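Local coordinates for protein putative 2,3,4,5-tetrahydropyridine-2-carboxylate N- succinyltransferase (Campylobacter jejuni, PDB 2RIJ) that probably transfers the succinyl group of succinyl-CoA to tetrahydrodipicolinate, opening the cyclic substrate in the succinylase route to lysine, at residues Y22-K26 with C128-D132; Q45-I51 with Y142-L147; A78-V82 with E134-S140. One frame throughout, in Å; residues are numbered along the deposited sequence. Where two conformers were deposited one is given.

Contact 1 of 3, residues Y22-K26 with C128-D132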
loop_
_atom_site.group_PDB
_atom_site.type_symbol
_atom_site.label_atom_id
_atom_site.label_comp_id
_atom_site.label_asym_id
_atom_site.label_seq_id
_atom_site.Cartn_x
_atom_site.Cartn_y
_atom_site.Cartn_z
ATOM N N TYR A 22 -7.804 67.782 19.663
ATOM C CA TYR A 22 -6.762 66.998 20.334
ATOM C C TYR A 22 -7.195 65.536 20.469
ATOM O O TYR A 22 -8.351 65.255 20.786
ATOM C CB TYR A 22 -6.397 67.586 21.693
ATOM C CG TYR A 22 -5.213 66.894 22.298
ATOM C CD1 TYR A 22 -5.371 65.730 23.050
ATOM C CD2 TYR A 22 -3.936 67.364 22.089
ATOM C CE1 TYR A 22 -4.248 65.040 23.582
ATOM C CE2 TYR A 22 -2.820 66.698 22.617
ATOM C CZ TYR A 22 -2.995 65.548 23.379
ATOM O OH TYR A 22 -1.888 64.928 23.886
ATOM N N LYS A 23 -6.272 64.613 20.154
ATOM C CA LYS A 23 -6.411 63.187 20.432
ATOM C C LYS A 23 -5.180 62.697 21.195
ATOM O O LYS A 23 -4.065 62.995 20.794
ATOM C CB LYS A 23 -6.476 62.380 19.139
ATOM C CG LYS A 23 -7.843 62.146 18.576
ATOM C CD LYS A 23 -7.734 61.427 17.208
ATOM C CE LYS A 23 -8.004 59.921 17.267
ATOM N NZ LYS A 23 -8.402 59.397 15.891
ATOM N N LYS A 24 -5.388 61.922 22.256
ATOM C CA LYS A 24 -4.299 61.269 22.948
ATOM C C LYS A 24 -3.680 60.214 22.035
ATOM O O LYS A 24 -4.389 59.409 21.444
ATOM C CB LYS A 24 -4.787 60.561 24.194
ATOM C CG LYS A 24 -5.390 61.440 25.260
ATOM C CD LYS A 24 -5.772 60.551 26.480
ATOM C CE LYS A 24 -6.417 61.373 27.578
ATOM N NZ LYS A 24 -6.466 60.593 28.864
ATOM N N PRO A 25 -2.362 60.227 21.888
ATOM C CA PRO A 25 -1.743 59.133 21.132
ATOM C C PRO A 25 -1.927 57.765 21.779
ATOM O O PRO A 25 -1.885 57.611 23.017
ATOM C CB PRO A 25 -0.255 59.478 21.120
ATOM C CG PRO A 25 -0.123 60.839 21.587
ATOM C CD PRO A 25 -1.388 61.223 22.346
ATOM N N LYS A 26 -2.100 56.765 20.933
ATOM C CA LYS A 26 -2.167 55.401 21.411
ATOM C C LYS A 26 -0.768 54.812 21.613
ATOM O O LYS A 26 -0.597 53.919 22.431
ATOM C CB LYS A 26 -2.965 54.561 20.430
ATOM C CG LYS A 26 -4.354 55.150 20.201
ATOM C CD LYS A 26 -5.316 54.192 19.512
ATOM C CE LYS A 26 -6.786 54.721 19.585
ATOM N NZ LYS A 26 -7.152 55.344 20.917
ATOM N N CYS A 128 4.377 59.387 16.790
ATOM C CA CYS A 128 3.207 58.896 17.487
ATOM C C CYS A 128 2.128 58.358 16.561
ATOM O O CYS A 128 2.003 58.778 15.404
ATOM C CB CYS A 128 2.663 59.930 18.478
ATOM S SG CYS A 128 1.619 61.192 17.809
ATOM N N LEU A 129 1.367 57.404 17.095
ATOM C CA LEU A 129 0.219 56.832 16.428
ATOM C C LEU A 129 -1.045 57.309 17.132
ATOM O O LEU A 129 -1.174 57.161 18.354
ATOM C CB LEU A 129 0.271 55.302 16.436
ATOM C CG LEU A 129 1.522 54.636 15.895
ATOM C CD1 LEU A 129 1.386 53.093 15.976
ATOM C CD2 LEU A 129 1.768 55.092 14.487
ATOM N N PHE A 130 -1.976 57.855 16.352
ATOM C CA PHE A 130 -3.353 58.187 16.862
ATOM C C PHE A 130 -4.372 57.067 16.671
ATOM O O PHE A 130 -5.349 56.981 17.405
ATOM C CB PHE A 130 -3.882 59.436 16.191
ATOM C CG PHE A 130 -3.102 60.663 16.527
ATOM C CD1 PHE A 130 -2.999 61.085 17.834
ATOM C CD2 PHE A 130 -2.484 61.402 15.536
ATOM C CE1 PHE A 130 -2.253 62.213 18.155
ATOM C CE2 PHE A 130 -1.754 62.534 15.847
ATOM C CZ PHE A 130 -1.625 62.931 17.155
ATOM N N GLU A 131 -4.135 56.224 15.676
ATOM C CA GLU A 131 -4.947 55.034 15.448
ATOM C C GLU A 131 -4.081 53.972 14.799
ATOM O O GLU A 131 -2.925 54.228 14.466
ATOM C CB GLU A 131 -6.179 55.349 14.586
ATOM C CG GLU A 131 -5.893 56.097 13.299
ATOM C CD GLU A 131 -7.058 56.969 12.817
ATOM O OE1 GLU A 131 -8.157 56.863 13.386
ATOM O OE2 GLU A 131 -6.871 57.764 11.869
ATOM N N ASP A 132 -4.633 52.772 14.655
ATOM C CA ASP A 132 -3.924 51.625 14.071
ATOM C C ASP A 132 -4.321 51.451 12.609
ATOM O O ASP A 132 -5.293 50.785 12.285
ATOM C CB ASP A 132 -4.202 50.358 14.890
ATOM C CG ASP A 132 -3.643 49.094 14.237
ATOM O OD1 ASP A 132 -2.577 49.164 13.576
ATOM O OD2 ASP A 132 -4.284 48.020 14.395
HETATM O O HOH W 1 -5.976 58.578 19.604
#
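Lys26 N donates to Leu129 O over 2.8 Å, the one direct hydrogen bond between 22-26 and 128-132. Water 1 adds a second polar tie by donating both to Lys24 O, at 2.6 Å, and to Phe130 O. Charge enters at the outer side: Lys23, its chain kinked at chi3 (101°), carries NZ past Phe130 O to a salt bridge with Glu131 OE1 that is long at 3.6 Å and, with Glu131 deposited in two conformers, uncertain. The contact sits at the end of an antiparallel strand pair: Leu129, where strand 124-129 ends, also pairs through its backbone with Ala27 at the start of strand 27-35. Apolar contacts fill the inner side. Pro25 CB rests 4.0 Å from Cys128 CB, and its ring leans with CG on Cys128 SG and Phe130 CE1. Two backbone oxygens approach the Phe130 ring: Lys24 O at its edge, Lys23 O obliquely, 3.3 Å from Phe130 CE1. The aliphatic part of Lys26 runs over Phe130 O, with Lys26 CE at 3.5 Å. Phe76 meets the same ring at about 55°, and Ala60 of helix 57-69 covers Pro25.

Contact 2 of 3, residues Q45-I51 with Y142-L147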
loop_
_atom_site.group_PDB
_atom_site.type_symbol
_atom_site.label_atom_id
_atom_site.label_comp_id
_atom_site.label_asym_id
_atom_site.label_seq_id
_atom_site.Cartn_x
_atom_site.Cartn_y
_atom_site.Cartn_z
ATOM N N GLN A 45 16.663 53.963 9.054
ATOM C CA GLN A 45 16.382 53.257 10.286
ATOM C C GLN A 45 15.984 54.257 11.368
ATOM O O GLN A 45 16.430 55.414 11.365
ATOM C CB GLN A 45 17.620 52.474 10.772
ATOM C CG GLN A 45 17.323 51.564 11.942
ATOM C CD GLN A 45 18.472 50.661 12.338
ATOM O OE1 GLN A 45 18.278 49.446 12.555
ATOM N NE2 GLN A 45 19.674 51.237 12.459
ATOM N N ALA A 46 15.198 53.784 12.322
ATOM C CA ALA A 46 14.823 54.532 13.501
ATOM C C ALA A 46 15.056 53.655 14.736
ATOM O O ALA A 46 14.775 52.437 14.707
ATOM C CB ALA A 46 13.365 54.935 13.392
ATOM N N SER A 47 15.646 54.222 15.781
ATOM C CA SER A 47 15.916 53.496 17.021
ATOM C C SER A 47 15.253 54.228 18.199
ATOM O O SER A 47 15.386 55.450 18.333
ATOM C CB SER A 47 17.428 53.341 17.244
ATOM O OG SER A 47 18.063 52.721 16.115
ATOM N N PHE A 48 14.549 53.475 19.046
ATOM C CA PHE A 48 13.913 53.990 20.227
ATOM C C PHE A 48 14.511 53.321 21.444
ATOM O O PHE A 48 14.773 52.131 21.416
ATOM C CB PHE A 48 12.407 53.655 20.215
ATOM C CG PHE A 48 11.621 54.277 19.095
ATOM C CD1 PHE A 48 11.569 53.688 17.852
ATOM C CD2 PHE A 48 10.834 55.388 19.333
ATOM C CE1 PHE A 48 10.814 54.182 16.826
ATOM C CE2 PHE A 48 10.069 55.926 18.312
ATOM C CZ PHE A 48 10.044 55.294 17.043
ATOM N N ALA A 49 14.628 54.061 22.545
ATOM C CA ALA A 49 15.020 53.459 23.808
ATOM C C ALA A 49 13.853 53.320 24.766
ATOM O O ALA A 49 14.011 52.711 25.824
ATOM C CB ALA A 49 16.148 54.281 24.468
ATOM N N LEU A 50 12.696 53.880 24.389
ATOM C CA LEU A 50 11.479 53.859 25.220
ATOM C C LEU A 50 10.273 53.888 24.299
ATOM O O LEU A 50 10.194 54.730 23.406
ATOM C CB LEU A 50 11.392 55.081 26.145
ATOM C CG LEU A 50 12.300 55.212 27.366
ATOM C CD1 LEU A 50 12.191 56.646 27.949
ATOM C CD2 LEU A 50 11.995 54.134 28.421
ATOM N N ILE A 51 9.359 52.951 24.502
ATOM C CA ILE A 51 8.116 52.866 23.771
ATOM C C ILE A 51 6.989 53.031 24.760
ATOM O O ILE A 51 6.928 52.363 25.806
ATOM C CB ILE A 51 7.949 51.459 23.097
ATOM C CG1 ILE A 51 9.131 51.141 22.213
ATOM C CG2 ILE A 51 6.623 51.342 22.332
ATOM C CD1 ILE A 51 9.214 52.087 20.995
ATOM N N TYR A 142 8.726 51.682 12.055
ATOM C CA TYR A 142 9.647 51.284 13.138
ATOM C C TYR A 142 8.965 51.295 14.517
ATOM O O TYR A 142 9.168 50.361 15.327
ATOM C CB TYR A 142 10.914 52.126 13.110
ATOM C CG TYR A 142 12.013 51.530 12.268
ATOM C CD1 TYR A 142 12.061 51.742 10.915
ATOM C CD2 TYR A 142 12.952 50.664 12.833
ATOM C CE1 TYR A 142 13.045 51.168 10.143
ATOM C CE2 TYR A 142 13.943 50.091 12.064
ATOM C CZ TYR A 142 13.989 50.362 10.728
ATOM O OH TYR A 142 14.963 49.800 9.933
ATOM N N LEU A 143 8.091 52.279 14.767
ATOM C CA LEU A 143 7.329 52.276 16.020
ATOM C C LEU A 143 6.440 50.995 16.134
ATOM O O LEU A 143 6.350 50.375 17.213
ATOM C CB LEU A 143 6.489 53.528 16.159
ATOM C CG LEU A 143 5.666 53.668 17.433
ATOM C CD1 LEU A 143 6.476 53.480 18.701
ATOM C CD2 LEU A 143 4.986 55.026 17.400
ATOM N N LYS A 144 5.747 50.648 15.051
ATOM C CA LYS A 144 4.948 49.434 14.973
ATOM C C LYS A 144 5.804 48.164 15.223
ATOM O O LYS A 144 5.442 47.318 16.020
ATOM C CB LYS A 144 4.234 49.373 13.623
ATOM C CG LYS A 144 3.079 50.424 13.494
ATOM C CD LYS A 144 2.579 50.610 12.071
ATOM C CE LYS A 144 1.331 51.496 12.003
ATOM N NZ LYS A 144 0.126 50.820 12.497
ATOM N N LEU A 145 6.968 48.074 14.596
ATOM C CA LEU A 145 7.830 46.901 14.803
ATOM C C LEU A 145 8.250 46.794 16.256
ATOM O O LEU A 145 8.267 45.704 16.800
ATOM C CB LEU A 145 9.025 46.941 13.869
ATOM C CG LEU A 145 8.713 46.754 12.363
ATOM C CD1 LEU A 145 9.975 46.946 11.505
ATOM C CD2 LEU A 145 7.991 45.403 12.035
ATOM N N TYR A 146 8.615 47.924 16.863
ATOM C CA TYR A 146 8.910 47.992 18.274
ATOM C C TYR A 146 7.759 47.600 19.140
ATOM O O TYR A 146 7.942 46.916 20.137
ATOM C CB TYR A 146 9.425 49.388 18.675
ATOM C CG TYR A 146 10.934 49.626 18.647
ATOM C CD1 TYR A 146 11.596 50.047 17.498
ATOM C CD2 TYR A 146 11.713 49.411 19.788
ATOM C CE1 TYR A 146 12.984 50.309 17.483
ATOM C CE2 TYR A 146 13.073 49.667 19.786
ATOM C CZ TYR A 146 13.717 50.127 18.637
ATOM O OH TYR A 146 15.067 50.392 18.720
ATOM N N LEU A 147 6.543 48.013 18.792
ATOM C CA LEU A 147 5.364 47.624 19.593
ATOM C C LEU A 147 5.218 46.095 19.668
ATOM O O LEU A 147 4.970 45.536 20.741
ATOM C CB LEU A 147 4.083 48.262 19.051
ATOM C CG LEU A 147 3.895 49.738 19.330
ATOM C CD1 LEU A 147 2.693 50.312 18.479
ATOM C CD2 LEU A 147 3.697 49.979 20.845
#
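Phe48 meets Tyr146 because its CG stands anti to its own carbonyl carbon, which turns the Phe48 ring toward the helix, while chi1 of Tyr146 (-91°) presents a face of its ring to it. The edge of Phe48 faces the Tyr146 ring in a T-shaped pair, centroids 5.2 Å apart and planes at 70°. Phe48 CB adds a CH-pi contact over the same ring, 4.1 Å from its centroid. The far end of Phe48 runs across Leu143, CZ approaching Leu143 CB.

Tyr142 lies against the strand backbone instead: Ala46 N sits over the centre of its ring, 3.7 Å above the plane, and the Gln45 side chain crosses that of Tyr142 at about a right angle, its CG by the hydroxyl. Ile51 closes the other end of the interface, CD1 against Tyr146 CB at 3.6 Å and CG2 against Leu147 CD2. This is sheet-to-helix packing in the N-terminal region: the axis of 142-147 crosses that of 45-48 at -46°, 9.0 Å away at closest approach, and the leucines of helix 138-149 also cover strand 124-129.

Phe48 N donates to Tyr146 OH at 3.1 Å, so the phenol is tied to the same strand residue that packs on its ring. The hydroxyl also bonds His211 ND1 and Lys191 NZ of a second subunit, and the same NZ hydrogen-bonds Phe48 O. Gln45 has bonds of its own, OE1 to His211 and NE2 to Asp34. Ala46 O, by contrast, is buried without a polar partner, 3.2 Å from Tyr142 CD2. In a largely apolar interface Tyr146 OH gathers several bonds, which should fix its ring and link helix, strand and neighbouring subunit.

Contact 3 of 3, residues A78-V82 with E134-S140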
loop_
_atom_site.group_PDB
_atom_site.type_symbol
_atom_site.label_atom_id
_atom_site.label_comp_id
_atom_site.label_asym_id
_atom_site.label_seq_id
_atom_site.Cartn_x
_atom_site.Cartn_y
_atom_site.Cartn_z
ATOM N N ALA A 78 -5.278 62.478 11.285
ATOM C CA ALA A 78 -4.388 61.551 10.592
ATOM C C ALA A 78 -4.114 60.397 11.546
ATOM O O ALA A 78 -4.384 60.504 12.754
ATOM C CB ALA A 78 -3.096 62.259 10.183
ATOM N N SER A 79 -3.635 59.272 11.019
ATOM C CA SER A 79 -3.383 58.092 11.853
ATOM C C SER A 79 -2.105 58.219 12.679
ATOM O O SER A 79 -1.884 57.481 13.640
ATOM C CB SER A 79 -3.306 56.810 11.007
ATOM O OG SER A 79 -2.415 56.960 9.932
ATOM N N GLU A 80 -1.244 59.141 12.287
ATOM C CA GLU A 80 0.063 59.239 12.902
ATOM C C GLU A 80 0.585 60.646 12.771
ATOM O O GLU A 80 0.069 61.433 11.964
ATOM C CB GLU A 80 1.033 58.245 12.217
ATOM C CG GLU A 80 1.343 58.612 10.763
ATOM C CD GLU A 80 2.323 57.647 10.143
ATOM O OE1 GLU A 80 1.972 56.448 10.026
ATOM O OE2 GLU A 80 3.419 58.104 9.740
ATOM N N PHE A 81 1.595 60.954 13.576
ATOM C CA PHE A 81 2.295 62.237 13.523
ATOM C C PHE A 81 3.769 61.999 13.787
ATOM O O PHE A 81 4.140 61.301 14.737
ATOM C CB PHE A 81 1.638 63.273 14.480
ATOM C CG PHE A 81 2.447 64.524 14.676
ATOM C CD1 PHE A 81 2.431 65.544 13.734
ATOM C CD2 PHE A 81 3.209 64.699 15.816
ATOM C CE1 PHE A 81 3.173 66.705 13.926
ATOM C CE2 PHE A 81 3.953 65.856 16.010
ATOM C CZ PHE A 81 3.923 66.863 15.056
ATOM N N VAL A 82 4.599 62.523 12.877
ATOM C CA VAL A 82 6.044 62.418 12.937
ATOM C C VAL A 82 6.635 63.804 12.764
ATOM O O VAL A 82 6.261 64.523 11.848
ATOM C CB VAL A 82 6.573 61.504 11.808
ATOM C CG1 VAL A 82 8.080 61.388 11.838
ATOM C CG2 VAL A 82 5.910 60.107 11.876
ATOM N N GLU A 134 -2.525 51.679 8.339
ATOM C CA GLU A 134 -1.322 51.454 7.596
ATOM C C GLU A 134 -0.312 52.548 7.906
ATOM O O GLU A 134 -0.662 53.735 7.979
ATOM C CB GLU A 134 -1.596 51.514 6.117
ATOM C CG GLU A 134 -2.448 50.419 5.581
ATOM C CD GLU A 134 -2.520 50.471 4.044
ATOM O OE1 GLU A 134 -2.170 51.546 3.458
ATOM O OE2 GLU A 134 -2.902 49.424 3.450
ATOM N N PRO A 135 0.952 52.156 8.072
ATOM C CA PRO A 135 1.991 53.134 8.308
ATOM C C PRO A 135 2.168 54.049 7.103
ATOM O O PRO A 135 2.060 53.607 5.966
ATOM C CB PRO A 135 3.252 52.274 8.533
ATOM C CG PRO A 135 2.945 50.947 7.898
ATOM C CD PRO A 135 1.471 50.767 8.073
ATOM N N LEU A 136 2.452 55.319 7.364
ATOM C CA LEU A 136 2.713 56.258 6.299
ATOM C C LEU A 136 4.153 56.686 6.215
ATOM O O LEU A 136 4.523 57.475 5.355
ATOM C CB LEU A 136 1.821 57.457 6.501
ATOM C CG LEU A 136 0.333 57.118 6.556
ATOM C CD1 LEU A 136 -0.409 58.357 6.945
ATOM C CD2 LEU A 136 -0.113 56.582 5.205
ATOM N N SER A 137 4.977 56.193 7.130
ATOM C CA SER A 137 6.360 56.648 7.217
ATOM C C SER A 137 7.251 55.525 7.671
ATOM O O SER A 137 6.788 54.594 8.318
ATOM C CB SER A 137 6.498 57.843 8.164
ATOM O OG SER A 137 6.123 57.569 9.505
ATOM N N VAL A 138 8.538 55.644 7.356
ATOM C CA VAL A 138 9.560 54.777 7.919
ATOM C C VAL A 138 9.501 54.825 9.449
ATOM O O VAL A 138 9.548 53.796 10.120
ATOM C CB VAL A 138 10.961 55.137 7.428
ATOM C CG1 VAL A 138 11.997 54.233 8.107
ATOM C CG2 VAL A 138 11.040 55.011 5.876
ATOM N N GLU A 139 9.378 56.019 9.993
ATOM C CA GLU A 139 9.336 56.204 11.433
ATOM C C GLU A 139 8.179 55.423 12.091
ATOM O O GLU A 139 8.355 54.815 13.154
ATOM C CB GLU A 139 9.224 57.711 11.768
ATOM C CG GLU A 139 10.450 58.565 11.373
ATOM C CD GLU A 139 10.380 59.214 9.975
ATOM O OE1 GLU A 139 9.757 58.661 9.019
ATOM O OE2 GLU A 139 11.007 60.286 9.823
ATOM N N SER A 140 6.976 55.508 11.515
ATOM C CA SER A 140 5.837 54.807 12.084
ATOM C C SER A 140 5.941 53.290 11.876
ATOM O O SER A 140 5.530 52.539 12.737
ATOM C CB SER A 140 4.500 55.345 11.598
ATOM O OG SER A 140 4.305 55.065 10.246
HETATM O O HOH W 2 -0.431 55.156 10.446
#
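The Glu80 carboxylate is gripped from both faces: Leu136 N comes from one side of its plane and Ser140 OG from the other, and both end on OE1. Leu136 N, 2.9 Å away, stands 41° out of the plane, its N-H pointing nearly straight at the oxygen. Ser140 OG donates at 2.7 Å to OE1 and Ser137 OG at 2.8 Å to OE2, both on the syn side but tilted out of the carboxylate plane. Glu80 reaches them with CG held between its backbone N and carbonyl carbon (chi1 67°), the rest of the chain extended.

Ser137 and Ser140 are the capping box that starts helix 138-149. Ser137 OG, at the N-cap, accepts from Ser140 N at 3.0 Å, and the return bond, Ser137 N to Ser140 OG, is weak. Farther along, Val82 CG1 packs on Glu139 CD at 3.7 Å, the side chains crossing at about a right angle. Water 2, 2.7 Å from Ser79 OG, also lies within bonding distance of Glu80 OE1 and Glu134 O.

Three protein donors and the nearby helix N terminus would favour the ionised form of Glu80, and its charge probably orients both serine hydroxyls, coupling the strand to the helix cap.

From the N terminus, residues 22-26, on the way from helix 6-17 into strand 27-35, come first, then 45-51 and 78-82; their partners follow in the order 128-132, 134-140, 142-147. Contact 2 therefore closes a loop that holds contact 3 entirely, whereas contact 1, spanning 102 residues, crosses both. All three reach one antiparallel sheet within the N-terminal region; contacts 2 and 3 use helix 138-149, on which Leu129 of contact 1 packs through Leu143. Contacts 1 and 3 are joined through paired strands 80-84 and 124-129, as in the probable bond Cys128 N to Phe81 O, continued past the strand ends by Phe130 N to Ser79 O. Lys144 of contact 2 packs on Pro135 of contact 3.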